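Side-chain contacts in Rna-directed RNA polymerase (Infectious pancreatic necrosis virus, PDB 3ZED), which catalyses the RNA-directed polymerisation of ribonucleoside triphosphates into RNA and is probably found both free and covalently attached to the viral genome: residues K175-G180 with E407-P412; Y467-G470 with F475-L478; D506-E509 with N514-I517. One frame throughout, in Å; residues are numbered along the deposited sequence.

Overall arrangement
From the N terminus, helix 164-179 is the first element to take part: in contact 1 its last turn meets residues 407-412, which follow strand 397-403, closing a large loop of 226 intervening residues. Contact 2 comes next and is local, bending residues 467-470 back onto the start of helix 476-493. Contact 3 closes an equally short loop, between helix 507-511 and strand 515-521. The three follow in series, neither nested nor crossing. Contact 1 is the hub: Glu-407 joins contact 2 through a probable backbone hydrogen bond to Gln-469, and Asn-409 shares a potassium ion with Asn-514 of contact 3. Contacts 2 and 3 do not touch, their nearest atoms lying about 11 Å apart.

Contact 1: residues K175-G180 with E407-P412; sequences KGVATG and EANCTP. With K (potassium ion), chain K.
Ala-178, in the last turn of helix 164-179, comes closest to Ala-408 of the 3-10 turn 407-409, their CA atoms 5.3 Å apart. Small residues at both positions allow this approach: Ala-178 CB rests 3.3 Å from Ala-408 O. Gly-180 then leaves the helix, and Thr-179 OG1 bonds back to Lys-175 O from above the carbonyl plane, joining the backbone N of Thr-179 on the same acceptor.

Val-177 points at the second segment. Its chi1 of 166° sets CG1 opposite the backbone N, and Val-177 CG1 touches both Ala-408 CB (3.7 Å) and Asn-409 OD1 (3.4 Å). The Asn-409 amide crosses the valine at a slant. Its ND2 is held by the backbone O of Glu-404, which helps fix the rotation of the amide and leaves OD1 turned to the potassium ion.

The ion bridges the segments directly, 2.7 Å from Val-177 O and 2.8 Å from Asn-409 OD1. Asn-409 OD1 also takes a probable hydrogen bond from the backbone N of Asn-514, so a single buried oxygen serves both metal and main chain. Asn-182 O, Asn-184 OD1, Gly-512 O and Asn-514 OD1 complete an all-oxygen potassium site of six protein ligands, built where a helix end and loops of the palm region converge.

Contact 2: residues Y467-G470 with F475-L478; sequences YGQG and FTFL
Gln-469 reaches across to the first turn of helix 476-493 and donates from NE2 to the main-chain O of Thr-476, 3.2 Å away. The bond is fairly straight (155° at the hydrogen) and arrives in the carbonyl plane on a lone pair, although the acceptor is tilted somewhat out of the glutamine's own amide plane. The other end of the amide leans on the same residue, with Gln-469 OE1 3.4 Å from Thr-476 CA. Gln-469 OE1 also lies 3.6 Å from Phe-475 O, but two acceptors cannot bond; the hydrogen bonds to OE1 come instead from the ND2 groups of Asn-473 and Asn-479.

This reach depends on the conformation of the glutamine. Its CG sits between the backbone N and carbonyl carbon (chi1 69°), and the chain then runs on extended. Thr-476 turns OG1 toward the loop, 3.5 Å from Gly-470 O. Asn-473 ties these groups together: its O, along with Gly-472 N, bonds Thr-476 OG1, its ND2 also bonds Gly-470 O, and its OD1 receives the backbone N of Phe-475, the N-cap residue.

Farther out, a backbone bond ties Gln-469 to Glu-407, and the Phe-475 ring, one face carrying Leu-478 CD1 near the rim, packs on helix 412-426.

The glycine-rich loop leading into a helix with this threonine is consistent with polymerase motif B. Donor and acceptor ends of one buried amide are both engaged, so the loop is fastened to the helix by directional bonds rather than by apolar packing.

Contact 3: residues D506-E509 with N514-I517; sequences DLEE and NFKI. With K (potassium ion), chain K.
Glu-508 and Phe-515 meet through both polar and apolar atoms. The polar link is a hydrogen bond from the backbone N of Phe-515 to Glu-508 OE2, 3.0 Å long and close to straight (160°), using the anti lone pair of the carboxylate oxygen. Arg-181 NH2 forms a salt bridge to Glu-508 OE2, which probably offsets the nearness of Phe-515 O, an acceptor 3.2 Å from that OE2.

Apolar contact centres on the phenylalanine ring. Glu-508 CG lies over one face of the Phe-515 ring in a CH-pi contact, 3.7 Å from the centroid, and the carboxylate beyond it is turned 56° from the ring plane. At the outer end of the ring, Leu-507 CB lies 3.9 Å from Phe-515 CZ. Phe-515 CG lies between the backbone N and the carbonyl carbon (chi1 53°), which brings the ring over to the helix.

Metal binding involves Asn-514: its OD1 is 2.8 Å from the potassium ion, while ND2 bonds Glu-404 OE1.

Leu-507 also packs on Glu-490 and Trp-491 of helix 476-493, and Phe-515 on Val-487. The Phe-515 ring further meets Phe-504 and Ile-401, and helix 507-511 lies against strand 515-521, an outer strand of the four-stranded antiparallel sheet, which pairs with strand 397-403.

Contact 1: residues K175-G180 with E407-P412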
ATOM      1  N   LYS B 175      16.294 -10.422   0.026  1.00 37.57           N
ATOM      2  CA  LYS B 175      17.030 -11.166   1.049  1.00 37.61           C
ATOM      3  C   LYS B 175      18.265 -10.362   1.494  1.00 43.95           C
ATOM      4  O   LYS B 175      18.565 -10.330   2.684  1.00 46.11           O
ATOM      5  CB  LYS B 175      17.424 -12.564   0.530  1.00 39.64           C
ATOM      6  CG  LYS B 175      18.285 -13.360   1.509  1.00 46.85           C
ATOM      7  CD  LYS B 175      18.619 -14.747   0.992  1.00 52.72           C
ATOM      8  CE  LYS B 175      19.519 -15.512   1.943  1.00 66.12           C
ATOM      9  NZ  LYS B 175      20.947 -15.178   1.726  1.00 86.92           N
ATOM     10  N   GLY B 176      18.949  -9.726   0.542  1.00 41.03           N
ATOM     11  CA  GLY B 176      20.113  -8.879   0.790  1.00 41.85           C
ATOM     12  C   GLY B 176      19.816  -7.710   1.711  1.00 44.82           C
ATOM     13  O   GLY B 176      20.598  -7.435   2.626  1.00 44.75           O
ATOM     14  N   VAL B 177      18.659  -7.040   1.510  1.00 41.33           N
ATOM     15  CA  VAL B 177      18.199  -5.928   2.379  1.00 40.05           C
ATOM     16  C   VAL B 177      17.854  -6.482   3.795  1.00 41.29           C
ATOM     17  O   VAL B 177      18.267  -5.906   4.806  1.00 39.97           O
ATOM     18  CB  VAL B 177      17.011  -5.121   1.748  1.00 42.39           C
ATOM     19  CG1 VAL B 177      16.326  -4.221   2.776  1.00 41.14           C
ATOM     20  CG2 VAL B 177      17.473  -4.299   0.549  1.00 41.89           C
ATOM     21  N   ALA B 178      17.159  -7.626   3.855  1.00 38.58           N
ATOM     22  CA  ALA B 178      16.751  -8.250   5.112  1.00 39.91           C
ATOM     23  C   ALA B 178      17.903  -8.828   5.931  1.00 49.17           C
ATOM     24  O   ALA B 178      17.832  -8.770   7.163  1.00 51.79           O
ATOM     25  CB  ALA B 178      15.737  -9.359   4.844  1.00 40.30           C
ATOM     26  N   THR B 179      18.914  -9.459   5.280  1.00 46.25           N
ATOM     27  CA  THR B 179      19.942 -10.219   6.007  1.00 47.79           C
ATOM     28  C   THR B 179      21.407  -9.886   5.642  1.00 52.74           C
ATOM     29  O   THR B 179      22.313 -10.443   6.257  1.00 53.22           O
ATOM     30  CB  THR B 179      19.723 -11.748   5.750  1.00 50.90           C
ATOM     31  OG1 THR B 179      20.010 -12.035   4.379  1.00 54.86           O
ATOM     32  CG2 THR B 179      18.299 -12.227   6.082  1.00 48.82           C
ATOM     33  N   GLY B 180      21.624  -9.028   4.657  1.00 49.07           N
ATOM     34  CA  GLY B 180      22.966  -8.730   4.155  1.00 49.21           C
ATOM     35  C   GLY B 180      23.792  -7.724   4.916  1.00 51.64           C
ATOM     36  O   GLY B 180      24.124  -7.954   6.067  1.00 52.64           O
ATOM     37  N   GLU B 407       9.620  -2.988   2.198  1.00 37.78           N
ATOM     38  CA  GLU B 407       8.995  -4.237   2.653  1.00 38.92           C
ATOM     39  C   GLU B 407       9.999  -5.282   3.200  1.00 43.46           C
ATOM     40  O   GLU B 407       9.687  -5.970   4.171  1.00 43.78           O
ATOM     41  CB  GLU B 407       8.191  -4.870   1.498  1.00 39.87           C
ATOM     42  CG  GLU B 407       6.899  -4.134   1.154  1.00 47.79           C
ATOM     43  CD  GLU B 407       6.979  -3.038   0.101  1.00 68.45           C
ATOM     44  OE1 GLU B 407       8.028  -2.362   0.010  1.00 64.29           O
ATOM     45  OE2 GLU B 407       5.982  -2.846  -0.632  1.00 60.11           O
ATOM     46  N   ALA B 408      11.201  -5.375   2.595  1.00 40.76           N
ATOM     47  CA  ALA B 408      12.258  -6.336   2.974  1.00 40.06           C
ATOM     48  C   ALA B 408      12.837  -6.057   4.367  1.00 43.90           C
ATOM     49  O   ALA B 408      13.423  -6.965   4.965  1.00 44.69           O
ATOM     50  CB  ALA B 408      13.381  -6.325   1.930  1.00 40.26           C
ATOM     51  N   ASN B 409      12.685  -4.817   4.886  1.00 40.11           N
ATOM     52  CA  ASN B 409      13.182  -4.396   6.217  1.00 39.44           C
ATOM     53  C   ASN B 409      12.211  -4.781   7.353  1.00 43.18           C
ATOM     54  O   ASN B 409      12.546  -4.659   8.536  1.00 41.18           O
ATOM     55  CB  ASN B 409      13.397  -2.883   6.250  1.00 36.71           C
ATOM     56  CG  ASN B 409      14.464  -2.393   5.308  1.00 43.96           C
ATOM     57  OD1 ASN B 409      15.661  -2.437   5.592  1.00 39.50           O
ATOM     58  ND2 ASN B 409      14.055  -1.870   4.182  1.00 34.23           N
ATOM     59  N   CYS B 410      10.995  -5.195   6.990  1.00 40.95           N
ATOM     60  CA  CYS B 410       9.957  -5.521   7.960  1.00 41.74           C
ATOM     61  C   CYS B 410      10.177  -6.864   8.650  1.00 48.09           C
ATOM     62  O   CYS B 410      10.449  -7.872   8.001  1.00 49.54           O
ATOM     63  CB  CYS B 410       8.589  -5.466   7.296  1.00 40.86           C
ATOM     64  SG  CYS B 410       7.208  -5.370   8.456  1.00 45.20           S
ATOM     65  N   THR B 411      10.085  -6.855   9.988  1.00 45.29           N
ATOM     66  CA  THR B 411      10.123  -8.056  10.810  1.00 46.19           C
ATOM     67  C   THR B 411       8.674  -8.364  11.225  1.00 52.10           C
ATOM     68  O   THR B 411       7.871  -7.421  11.304  1.00 50.85           O
ATOM     69  CB  THR B 411      11.025  -7.910  12.059  1.00 49.00           C
ATOM     70  OG1 THR B 411      10.407  -7.004  12.973  1.00 41.51           O
ATOM     71  CG2 THR B 411      12.460  -7.495  11.729  1.00 49.09           C
ATOM     72  N   PRO B 412       8.310  -9.628  11.580  1.00 49.24           N
ATOM     73  CA  PRO B 412       6.941  -9.874  12.071  1.00 49.12           C
ATOM     74  C   PRO B 412       6.613  -8.974  13.276  1.00 50.54           C
ATOM     75  O   PRO B 412       5.468  -8.549  13.423  1.00 50.01           O
ATOM     76  CB  PRO B 412       6.964 -11.360  12.443  1.00 52.62           C
ATOM     77  CG  PRO B 412       8.051 -11.945  11.557  1.00 57.81           C
ATOM     78  CD  PRO B 412       9.105 -10.875  11.546  1.00 52.10           C
TER
HETATM   79  K     K K1002      17.546  -4.124   6.731  1.00 43.70           K

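Contact 2: residues Y467-G470 with F475-L478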
ATOM      1  N   TYR B 467      11.419 -12.877   2.476  1.00 46.03           N
ATOM      2  CA  TYR B 467      12.230 -12.075   3.399  1.00 45.02           C
ATOM      3  C   TYR B 467      11.531 -10.696   3.551  1.00 48.25           C
ATOM      4  O   TYR B 467      11.330  -9.984   2.559  1.00 45.67           O
ATOM      5  CB  TYR B 467      13.689 -11.964   2.922  1.00 44.57           C
ATOM      6  CG  TYR B 467      14.420 -13.300   2.947  1.00 45.42           C
ATOM      7  CD1 TYR B 467      14.388 -14.159   1.846  1.00 47.37           C
ATOM      8  CD2 TYR B 467      15.115 -13.717   4.078  1.00 46.81           C
ATOM      9  CE1 TYR B 467      15.064 -15.386   1.858  1.00 50.06           C
ATOM     10  CE2 TYR B 467      15.802 -14.941   4.099  1.00 49.44           C
ATOM     11  CZ  TYR B 467      15.766 -15.781   2.987  1.00 57.90           C
ATOM     12  OH  TYR B 467      16.433 -16.999   2.978  1.00 62.25           O
ATOM     13  N   GLY B 468      11.080 -10.400   4.771  1.00 45.87           N
ATOM     14  CA  GLY B 468      10.328  -9.185   5.076  1.00 44.40           C
ATOM     15  C   GLY B 468       8.841  -9.373   4.850  1.00 48.26           C
ATOM     16  O   GLY B 468       8.374 -10.515   4.765  1.00 48.94           O
ATOM     17  N   GLN B 469       8.082  -8.258   4.733  1.00 42.89           N
ATOM     18  CA  GLN B 469       6.637  -8.345   4.521  1.00 42.47           C
ATOM     19  C   GLN B 469       6.338  -8.488   3.038  1.00 47.98           C
ATOM     20  O   GLN B 469       7.040  -7.936   2.190  1.00 45.53           O
ATOM     21  CB  GLN B 469       5.871  -7.154   5.133  1.00 42.03           C
ATOM     22  CG  GLN B 469       6.090  -5.811   4.437  1.00 41.70           C
ATOM     23  CD  GLN B 469       5.047  -4.775   4.774  1.00 47.74           C
ATOM     24  OE1 GLN B 469       3.897  -5.083   5.127  1.00 46.93           O
ATOM     25  NE2 GLN B 469       5.432  -3.512   4.676  1.00 35.89           N
ATOM     26  N   GLY B 470       5.289  -9.227   2.742  1.00 48.07           N
ATOM     27  CA  GLY B 470       4.879  -9.434   1.369  1.00 49.29           C
ATOM     28  C   GLY B 470       4.250  -8.182   0.811  1.00 54.41           C
ATOM     29  O   GLY B 470       3.201  -7.755   1.299  1.00 56.00           O
ATOM     30  N   PHE B 475      -1.463  -4.827   5.133  1.00 39.52           N
ATOM     31  CA  PHE B 475      -0.697  -3.985   6.065  1.00 38.27           C
ATOM     32  C   PHE B 475       0.571  -3.374   5.440  1.00 40.73           C
ATOM     33  O   PHE B 475       1.367  -2.794   6.178  1.00 41.31           O
ATOM     34  CB  PHE B 475      -0.343  -4.796   7.333  1.00 40.22           C
ATOM     35  CG  PHE B 475      -1.436  -4.777   8.398  1.00 42.48           C
ATOM     36  CD1 PHE B 475      -2.734  -5.188   8.101  1.00 45.69           C
ATOM     37  CD2 PHE B 475      -1.165  -4.340   9.686  1.00 44.43           C
ATOM     38  CE1 PHE B 475      -3.747  -5.139   9.071  1.00 47.13           C
ATOM     39  CE2 PHE B 475      -2.170  -4.302  10.655  1.00 47.75           C
ATOM     40  CZ  PHE B 475      -3.454  -4.699  10.341  1.00 46.50           C
ATOM     41  N   THR B 476       0.742  -3.441   4.098  1.00 36.80           N
ATOM     42  CA  THR B 476       1.959  -2.930   3.442  1.00 37.31           C
ATOM     43  C   THR B 476       2.250  -1.452   3.854  1.00 40.38           C
ATOM     44  O   THR B 476       3.335  -1.171   4.392  1.00 41.49           O
ATOM     45  CB  THR B 476       1.916  -3.112   1.902  1.00 43.27           C
ATOM     46  OG1 THR B 476       1.799  -4.510   1.593  1.00 41.90           O
ATOM     47  CG2 THR B 476       3.182  -2.562   1.221  1.00 39.71           C
ATOM     48  N   PHE B 477       1.290  -0.543   3.615  1.00 35.12           N
ATOM     49  CA  PHE B 477       1.423   0.890   3.951  1.00 33.63           C
ATOM     50  C   PHE B 477       1.730   1.088   5.443  1.00 36.57           C
ATOM     51  O   PHE B 477       2.657   1.836   5.783  1.00 35.32           O
ATOM     52  CB  PHE B 477       0.132   1.681   3.581  1.00 34.57           C
ATOM     53  CG  PHE B 477       0.150   3.119   4.080  1.00 36.50           C
ATOM     54  CD1 PHE B 477      -0.243   3.429   5.384  1.00 41.10           C
ATOM     55  CD2 PHE B 477       0.572   4.156   3.254  1.00 38.78           C
ATOM     56  CE1 PHE B 477      -0.146   4.739   5.871  1.00 42.69           C
ATOM     57  CE2 PHE B 477       0.660   5.472   3.739  1.00 41.75           C
ATOM     58  CZ  PHE B 477       0.313   5.749   5.042  1.00 41.06           C
ATOM     59  N   LEU B 478       0.905   0.458   6.322  1.00 33.70           N
ATOM     60  CA  LEU B 478       0.998   0.608   7.779  1.00 34.81           C
ATOM     61  C   LEU B 478       2.348   0.165   8.330  1.00 37.57           C
ATOM     62  O   LEU B 478       2.958   0.898   9.105  1.00 36.91           O
ATOM     63  CB  LEU B 478      -0.150  -0.153   8.497  1.00 35.72           C
ATOM     64  CG  LEU B 478      -1.562   0.392   8.274  1.00 39.09           C
ATOM     65  CD1 LEU B 478      -2.611  -0.546   8.821  1.00 38.44           C
ATOM     66  CD2 LEU B 478      -1.719   1.773   8.870  1.00 40.93           C
TER

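Contact 3: residues D506-E509 with N514-I517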
ATOM      1  N   ASP B 506      24.316   6.517   9.597  1.00 53.54           N
ATOM      2  CA  ASP B 506      24.534   5.606  10.719  1.00 53.65           C
ATOM      3  C   ASP B 506      23.213   5.100  11.309  1.00 55.26           C
ATOM      4  O   ASP B 506      23.214   4.081  12.001  1.00 56.48           O
ATOM      5  CB  ASP B 506      25.353   6.304  11.809  1.00 57.82           C
ATOM      6  CG  ASP B 506      26.856   6.360  11.568  1.00 70.60           C
ATOM      7  OD1 ASP B 506      27.323   5.799  10.539  1.00 70.24           O
ATOM      8  OD2 ASP B 506      27.567   6.972  12.404  1.00 76.54           O
ATOM      9  N   LEU B 507      22.085   5.789  11.025  1.00 49.09           N
ATOM     10  CA  LEU B 507      20.770   5.372  11.507  1.00 47.34           C
ATOM     11  C   LEU B 507      20.351   4.055  10.833  1.00 48.17           C
ATOM     12  O   LEU B 507      19.507   3.351  11.372  1.00 46.69           O
ATOM     13  CB  LEU B 507      19.691   6.461  11.339  1.00 46.58           C
ATOM     14  CG  LEU B 507      19.968   7.826  12.011  1.00 52.58           C
ATOM     15  CD1 LEU B 507      19.012   8.895  11.510  1.00 52.13           C
ATOM     16  CD2 LEU B 507      19.951   7.754  13.514  1.00 55.80           C
ATOM     17  N   GLU B 508      20.987   3.687   9.695  1.00 45.00           N
ATOM     18  CA  GLU B 508      20.698   2.414   9.032  1.00 44.81           C
ATOM     19  C   GLU B 508      21.008   1.255   9.982  1.00 49.82           C
ATOM     20  O   GLU B 508      20.135   0.422  10.237  1.00 48.28           O
ATOM     21  CB  GLU B 508      21.508   2.254   7.743  1.00 45.54           C
ATOM     22  CG  GLU B 508      20.972   2.960   6.514  1.00 44.43           C
ATOM     23  CD  GLU B 508      21.646   2.451   5.250  1.00 60.53           C
ATOM     24  OE1 GLU B 508      22.897   2.376   5.216  1.00 57.51           O
ATOM     25  OE2 GLU B 508      20.918   2.042   4.322  1.00 48.57           O
ATOM     26  N   GLU B 509      22.238   1.242  10.549  1.00 47.33           N
ATOM     27  CA  GLU B 509      22.682   0.224  11.486  1.00 48.12           C
ATOM     28  C   GLU B 509      21.934   0.326  12.810  1.00 52.50           C
ATOM     29  O   GLU B 509      21.596  -0.705  13.386  1.00 52.42           O
ATOM     30  CB  GLU B 509      24.201   0.323  11.709  1.00 50.95           C
ATOM     31  CG  GLU B 509      24.755  -0.692  12.697  1.00 66.14           C
ATOM     32  CD  GLU B 509      26.264  -0.704  12.875  1.00 93.35           C
ATOM     33  OE1 GLU B 509      26.952   0.234  12.407  1.00 92.87           O
ATOM     34  OE2 GLU B 509      26.757  -1.671  13.496  1.00 86.14           O
ATOM     35  N   ASN B 514      17.282  -0.139   6.041  1.00 41.72           N
ATOM     36  CA  ASN B 514      18.044   0.437   4.932  1.00 40.89           C
ATOM     37  C   ASN B 514      17.265   1.575   4.319  1.00 43.97           C
ATOM     38  O   ASN B 514      16.052   1.471   4.145  1.00 42.42           O
ATOM     39  CB  ASN B 514      18.328  -0.622   3.853  1.00 37.61           C
ATOM     40  CG  ASN B 514      19.151  -1.803   4.280  1.00 46.36           C
ATOM     41  OD1 ASN B 514      19.118  -2.230   5.425  1.00 42.10           O
ATOM     42  ND2 ASN B 514      19.862  -2.395   3.352  1.00 40.22           N
ATOM     43  N   PHE B 515      17.952   2.642   3.941  1.00 41.51           N
ATOM     44  CA  PHE B 515      17.292   3.772   3.289  1.00 40.74           C
ATOM     45  C   PHE B 515      18.294   4.500   2.445  1.00 46.16           C
ATOM     46  O   PHE B 515      19.507   4.344   2.636  1.00 45.56           O
ATOM     47  CB  PHE B 515      16.660   4.736   4.328  1.00 42.67           C
ATOM     48  CG  PHE B 515      17.594   5.225   5.422  1.00 45.02           C
ATOM     49  CD1 PHE B 515      18.552   6.200   5.160  1.00 47.80           C
ATOM     50  CD2 PHE B 515      17.498   4.728   6.717  1.00 47.75           C
ATOM     51  CE1 PHE B 515      19.432   6.625   6.164  1.00 50.28           C
ATOM     52  CE2 PHE B 515      18.350   5.181   7.729  1.00 50.60           C
ATOM     53  CZ  PHE B 515      19.311   6.127   7.448  1.00 49.39           C
ATOM     54  N   LYS B 516      17.808   5.335   1.532  1.00 44.15           N
ATOM     55  CA  LYS B 516      18.705   6.165   0.736  1.00 43.66           C
ATOM     56  C   LYS B 516      18.083   7.497   0.443  1.00 44.73           C
ATOM     57  O   LYS B 516      16.858   7.637   0.379  1.00 42.21           O
ATOM     58  CB  LYS B 516      19.248   5.504  -0.545  1.00 47.69           C
ATOM     59  CG  LYS B 516      18.289   4.738  -1.434  1.00 78.45           C
ATOM     60  CD  LYS B 516      19.087   4.075  -2.570  1.00 95.79           C
ATOM     61  CE  LYS B 516      18.378   2.902  -3.208  1.00109.84           C
ATOM     62  NZ  LYS B 516      17.804   3.248  -4.537  1.00117.10           N
ATOM     63  N   ILE B 517      18.950   8.501   0.326  1.00 42.94           N
ATOM     64  CA  ILE B 517      18.575   9.859  -0.024  1.00 41.78           C
ATOM     65  C   ILE B 517      18.370   9.823  -1.522  1.00 44.43           C
ATOM     66  O   ILE B 517      19.318   9.578  -2.277  1.00 43.98           O
ATOM     67  CB  ILE B 517      19.621  10.910   0.464  1.00 45.24           C
ATOM     68  CG1 ILE B 517      19.550  11.128   1.987  1.00 45.96           C
ATOM     69  CG2 ILE B 517      19.382  12.250  -0.235  1.00 44.81           C
ATOM     70  CD1 ILE B 517      20.063  10.067   2.864  1.00 57.50           C
TER
HETATM   71  K     K K1002      17.546  -4.124   6.731  1.00 43.70           K